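Local coordinates for protein aminopeptidase N (Francisella tularensis subsp. tularensis, PDB 5DLL) that probably releases N-terminal amino acids from peptides with a zinc-dependent active site, helping to degrade intracellular peptides left by protein breakdown, at residues D190-V202 against G273-T285. Numbering follows the deposited sequence.
Sequences DPFKKPCYLFALV and GAMENKGLNIFNT
Ala200 packs its methyl against the side chain of Asn277, CB to CB at 3.5 Å, and Leu280 CD2 and Ile282 CD1 close round the same methyl. Further along, Val202 CG2 and Ile282 CD1 meet tip to tip at 3.9 Å. On the other flank Met275, bent at chi2 (64°), brings CE to Leu198 CD2 and to the edge of the Tyr197 ring. Leu198 CD2 also lies on Glu276 CG, 3.5 Å away. The Glu276 carboxylate stands nearly perpendicular to the Tyr197 ring, with OE2 in the ring plane 3.8 Å from CE1; Glu276 OE2 also makes a salt bridge with Lys331, while Tyr197 OH bonds Thr321. One weak backbone bond, Lys278 N to Leu198 O (3.4 Å), joins the two segments beside the type II turn 277-280. At the polar edge the Lys278 stem crosses Asp190, Lys278 CG 3.2 Å from Asp190 OD2, an oxygen that Lys194 NZ meets from above the carboxylate plane in a salt bridge. Lys278 NZ comes obliquely to the Phe192 ring, 4.1 Å from Phe192 CD2, and makes a long, weak ion pair with Asp258. The contact seats the N-terminal domain on the catalytic domain's edge hairpin 273-284; Gly273 to Asn277 spell the GAMEN motif of M1 aminopeptidases, the Glu276 side chain's nearest atom about 4 Å from the zinc ion.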
loop_
_atom_site.group_PDB
_atom_site.type_symbol
_atom_site.label_atom_id
_atom_site.label_comp_id
_atom_site.label_asym_id
_atom_site.label_seq_id
_atom_site.Cartn_x
_atom_site.Cartn_y
_atom_site.Cartn_z
ATOM N N ASP A 190 -19.356 20.671 9.350
ATOM C CA ASP A 190 -18.045 20.161 9.748
ATOM C C ASP A 190 -17.240 21.349 10.288
ATOM O O ASP A 190 -16.707 22.144 9.511
ATOM C CB ASP A 190 -17.334 19.511 8.554
ATOM C CG ASP A 190 -15.986 18.894 8.921
ATOM O OD1 ASP A 190 -15.451 19.179 10.011
ATOM O OD2 ASP A 190 -15.452 18.118 8.104
ATOM N N PRO A 191 -17.149 21.467 11.624
ATOM C CA PRO A 191 -16.586 22.657 12.266
ATOM C C PRO A 191 -15.083 22.845 12.116
ATOM O O PRO A 191 -14.589 23.939 12.390
ATOM C CB PRO A 191 -16.938 22.461 13.746
ATOM C CG PRO A 191 -17.068 20.992 13.918
ATOM C CD PRO A 191 -17.568 20.451 12.610
ATOM N N PHE A 192 -14.364 21.806 11.694
ATOM C CA PHE A 192 -12.904 21.877 11.586
ATOM C C PHE A 192 -12.494 22.259 10.176
ATOM O O PHE A 192 -12.964 21.662 9.205
ATOM C CB PHE A 192 -12.250 20.545 11.983
ATOM C CG PHE A 192 -12.744 19.998 13.298
ATOM C CD1 PHE A 192 -12.276 20.513 14.501
ATOM C CD2 PHE A 192 -13.699 18.983 13.330
ATOM C CE1 PHE A 192 -12.743 20.020 15.708
ATOM C CE2 PHE A 192 -14.168 18.492 14.535
ATOM C CZ PHE A 192 -13.689 19.008 15.725
ATOM N N LYS A 193 -11.615 23.255 10.084
ATOM C CA LYS A 193 -11.041 23.693 8.814
ATOM C C LYS A 193 -10.422 22.514 8.046
ATOM O O LYS A 193 -9.664 21.726 8.614
ATOM C CB LYS A 193 -9.969 24.761 9.056
ATOM C CG LYS A 193 -10.503 26.085 9.583
ATOM C CD LYS A 193 -9.390 26.951 10.164
ATOM C CE LYS A 193 -8.496 27.563 9.091
ATOM N NZ LYS A 193 -9.194 28.585 8.255
ATOM N N LYS A 194 -10.764 22.390 6.763
ATOM C CA LYS A 194 -10.182 21.366 5.898
ATOM C C LYS A 194 -10.006 21.877 4.477
ATOM O O LYS A 194 -10.748 22.760 4.040
ATOM C CB LYS A 194 -11.050 20.104 5.881
ATOM C CG LYS A 194 -12.403 20.237 5.190
ATOM C CD LYS A 194 -13.070 18.874 5.065
ATOM C CE LYS A 194 -14.405 18.936 4.335
ATOM N NZ LYS A 194 -15.540 19.261 5.245
ATOM N N PRO A 195 -9.026 21.317 3.744
ATOM C CA PRO A 195 -8.906 21.626 2.321
ATOM C C PRO A 195 -10.013 20.936 1.520
ATOM O O PRO A 195 -10.566 19.934 1.967
ATOM C CB PRO A 195 -7.525 21.081 1.956
ATOM C CG PRO A 195 -7.274 19.987 2.934
ATOM C CD PRO A 195 -8.004 20.350 4.194
ATOM N N CYS A 196 -10.336 21.467 0.348
ATOM C CA CYS A 196 -11.481 20.975 -0.413
ATOM C C CYS A 196 -11.322 19.552 -0.963
ATOM O O CYS A 196 -12.326 18.904 -1.251
ATOM C CB CYS A 196 -11.840 21.946 -1.546
ATOM S SG CYS A 196 -10.492 22.377 -2.671
ATOM N N TYR A 197 -10.091 19.050 -1.094
ATOM C CA TYR A 197 -9.876 17.700 -1.637
ATOM C C TYR A 197 -10.463 16.608 -0.735
ATOM O O TYR A 197 -10.655 15.466 -1.171
ATOM C CB TYR A 197 -8.387 17.442 -1.933
ATOM C CG TYR A 197 -7.520 17.090 -0.736
ATOM C CD1 TYR A 197 -7.453 15.781 -0.262
ATOM C CD2 TYR A 197 -6.744 18.057 -0.100
ATOM C CE1 TYR A 197 -6.658 15.447 0.829
ATOM C CE2 TYR A 197 -5.942 17.733 0.989
ATOM C CZ TYR A 197 -5.905 16.425 1.452
ATOM O OH TYR A 197 -5.121 16.089 2.534
ATOM N N LEU A 198 -10.752 16.971 0.514
ATOM C CA LEU A 198 -11.413 16.081 1.472
ATOM C C LEU A 198 -12.919 16.283 1.539
ATOM O O LEU A 198 -13.590 15.663 2.371
ATOM C CB LEU A 198 -10.842 16.302 2.868
ATOM C CG LEU A 198 -9.352 16.037 2.977
ATOM C CD1 LEU A 198 -8.857 16.603 4.288
ATOM C CD2 LEU A 198 -9.058 14.550 2.855
ATOM N N PHE A 199 -13.456 17.148 0.688
ATOM C CA PHE A 199 -14.895 17.322 0.622
ATOM C C PHE A 199 -15.505 16.105 -0.071
ATOM O O PHE A 199 -14.946 15.597 -1.053
ATOM C CB PHE A 199 -15.282 18.607 -0.121
ATOM C CG PHE A 199 -16.738 18.672 -0.460
ATOM C CD1 PHE A 199 -17.212 18.119 -1.645
ATOM C CD2 PHE A 199 -17.642 19.230 0.422
ATOM C CE1 PHE A 199 -18.560 18.139 -1.947
ATOM C CE2 PHE A 199 -18.995 19.256 0.123
ATOM C CZ PHE A 199 -19.454 18.711 -1.061
ATOM N N ALA A 200 -16.646 15.645 0.441
ATOM C CA ALA A 200 -17.402 14.571 -0.202
ATOM C C ALA A 200 -18.911 14.746 -0.058
ATOM O O ALA A 200 -19.403 15.323 0.923
ATOM C CB ALA A 200 -16.978 13.217 0.344
ATOM N N LEU A 201 -19.628 14.236 -1.055
ATOM C CA LEU A 201 -21.085 14.188 -1.050
ATOM C C LEU A 201 -21.526 12.847 -1.621
ATOM O O LEU A 201 -20.941 12.362 -2.587
ATOM C CB LEU A 201 -21.658 15.331 -1.891
ATOM C CG LEU A 201 -23.187 15.359 -2.084
ATOM C CD1 LEU A 201 -23.703 16.791 -2.171
ATOM C CD2 LEU A 201 -23.636 14.553 -3.301
ATOM N N VAL A 202 -22.549 12.250 -1.016
ATOM C CA VAL A 202 -23.162 11.027 -1.537
ATOM C C VAL A 202 -24.676 11.084 -1.367
ATOM O O VAL A 202 -25.173 11.461 -0.305
ATOM C CB VAL A 202 -22.639 9.771 -0.814
ATOM C CG1 VAL A 202 -23.388 8.528 -1.290
ATOM C CG2 VAL A 202 -21.136 9.618 -1.011
ATOM N N GLY A 273 -10.110 3.570 -5.052
ATOM C CA GLY A 273 -9.929 2.364 -4.241
ATOM C C GLY A 273 -10.401 2.634 -2.829
ATOM O O GLY A 273 -11.272 1.934 -2.304
ATOM N N ALA A 274 -9.815 3.662 -2.219
ATOM C CA ALA A 274 -10.259 4.172 -0.932
ATOM C C ALA A 274 -9.915 5.654 -0.837
ATOM O O ALA A 274 -8.913 6.095 -1.400
ATOM C CB ALA A 274 -9.596 3.396 0.193
ATOM N N MET A 275 -10.744 6.428 -0.138
ATOM C CA MET A 275 -10.489 7.862 -0.002
ATOM C C MET A 275 -10.855 8.366 1.387
ATOM O O MET A 275 -11.904 8.016 1.921
ATOM C CB MET A 275 -11.241 8.658 -1.079
ATOM C CG MET A 275 -11.010 10.169 -1.026
ATOM S SD MET A 275 -9.302 10.684 -1.338
ATOM C CE MET A 275 -9.188 12.170 -0.335
ATOM N N GLU A 276 -9.997 9.225 1.936
ATOM C CA GLU A 276 -10.080 9.626 3.338
ATOM C C GLU A 276 -10.980 10.832 3.600
ATOM O O GLU A 276 -10.700 11.624 4.505
ATOM C CB GLU A 276 -8.674 9.932 3.883
ATOM C CG GLU A 276 -8.048 11.235 3.393
ATOM C CD GLU A 276 -6.951 11.054 2.366
ATOM O OE1 GLU A 276 -6.906 9.995 1.696
ATOM O OE2 GLU A 276 -6.136 12.001 2.234
ATOM N N ASN A 277 -12.064 10.977 2.843
ATOM C CA ASN A 277 -12.891 12.179 2.970
ATOM C C ASN A 277 -13.339 12.329 4.420
ATOM O O ASN A 277 -13.780 11.360 5.033
ATOM C CB ASN A 277 -14.101 12.144 2.031
ATOM C CG ASN A 277 -13.719 11.897 0.587
ATOM O OD1 ASN A 277 -14.176 10.934 -0.023
ATOM N ND2 ASN A 277 -12.880 12.765 0.034
ATOM N N LYS A 278 -13.199 13.537 4.960
ATOM C CA LYS A 278 -13.395 13.784 6.386
ATOM C C LYS A 278 -14.795 13.370 6.853
ATOM O O LYS A 278 -15.797 13.916 6.399
ATOM C CB LYS A 278 -13.126 15.259 6.697
ATOM C CG LYS A 278 -13.381 15.702 8.134
ATOM C CD LYS A 278 -12.495 14.988 9.141
ATOM C CE LYS A 278 -12.529 15.676 10.503
ATOM N NZ LYS A 278 -11.535 16.784 10.585
ATOM N N GLY A 279 -14.842 12.379 7.744
ATOM C CA GLY A 279 -16.096 11.896 8.326
ATOM C C GLY A 279 -16.902 10.993 7.405
ATOM O O GLY A 279 -17.965 10.493 7.780
ATOM N N LEU A 280 -16.384 10.763 6.204
ATOM C CA LEU A 280 -17.155 10.150 5.131
ATOM C C LEU A 280 -16.180 9.485 4.172
ATOM O O LEU A 280 -15.934 9.959 3.069
ATOM C CB LEU A 280 -18.009 11.210 4.419
ATOM C CG LEU A 280 -18.925 10.757 3.275
ATOM C CD1 LEU A 280 -19.734 9.520 3.630
ATOM C CD2 LEU A 280 -19.849 11.891 2.873
ATOM N N ASN A 281 -15.589 8.392 4.626
ATOM C CA ASN A 281 -14.649 7.664 3.803
ATOM C C ASN A 281 -15.433 6.916 2.740
ATOM O O ASN A 281 -16.580 6.522 2.969
ATOM C CB ASN A 281 -13.818 6.707 4.656
ATOM C CG ASN A 281 -12.919 7.431 5.647
ATOM O OD1 ASN A 281 -12.856 8.665 5.677
ATOM N ND2 ASN A 281 -12.207 6.663 6.462
ATOM N N ILE A 282 -14.830 6.760 1.568
ATOM C CA ILE A 282 -15.470 6.078 0.453
ATOM C C ILE A 282 -14.502 5.020 -0.035
ATOM O O ILE A 282 -13.301 5.275 -0.155
ATOM C CB ILE A 282 -15.842 7.055 -0.688
ATOM C CG1 ILE A 282 -16.747 8.174 -0.153
ATOM C CG2 ILE A 282 -16.553 6.324 -1.827
ATOM C CD1 ILE A 282 -17.318 9.088 -1.220
ATOM N N PHE A 283 -15.033 3.831 -0.295
ATOM C CA PHE A 283 -14.221 2.685 -0.684
ATOM C C PHE A 283 -14.850 1.975 -1.862
ATOM O O PHE A 283 -16.065 2.026 -2.052
ATOM C CB PHE A 283 -14.125 1.663 0.456
ATOM C CG PHE A 283 -13.456 2.174 1.700
ATOM C CD1 PHE A 283 -14.185 2.866 2.658
ATOM C CD2 PHE A 283 -12.110 1.925 1.938
ATOM C CE1 PHE A 283 -13.577 3.326 3.819
ATOM C CE2 PHE A 283 -11.498 2.382 3.099
ATOM C CZ PHE A 283 -12.231 3.088 4.038
ATOM N N ASN A 284 -14.004 1.306 -2.636
ATOM C CA ASN A 284 -14.441 0.277 -3.562
ATOM C C ASN A 284 -14.986 -0.859 -2.712
ATOM O O ASN A 284 -14.399 -1.173 -1.671
ATOM C CB ASN A 284 -13.247 -0.209 -4.387
ATOM C CG ASN A 284 -13.652 -0.890 -5.677
ATOM O OD1 ASN A 284 -14.624 -1.644 -5.732
ATOM N ND2 ASN A 284 -12.893 -0.629 -6.728
ATOM N N THR A 285 -16.096 -1.469 -3.126
ATOM C CA THR A 285 -16.691 -2.563 -2.340
ATOM C C THR A 285 -15.749 -3.753 -2.164
ATOM O O THR A 285 -15.755 -4.387 -1.114
ATOM C CB THR A 285 -18.019 -3.081 -2.932
ATOM O OG1 THR A 285 -17.911 -3.204 -4.355
ATOM C CG2 THR A 285 -19.161 -2.145 -2.588
#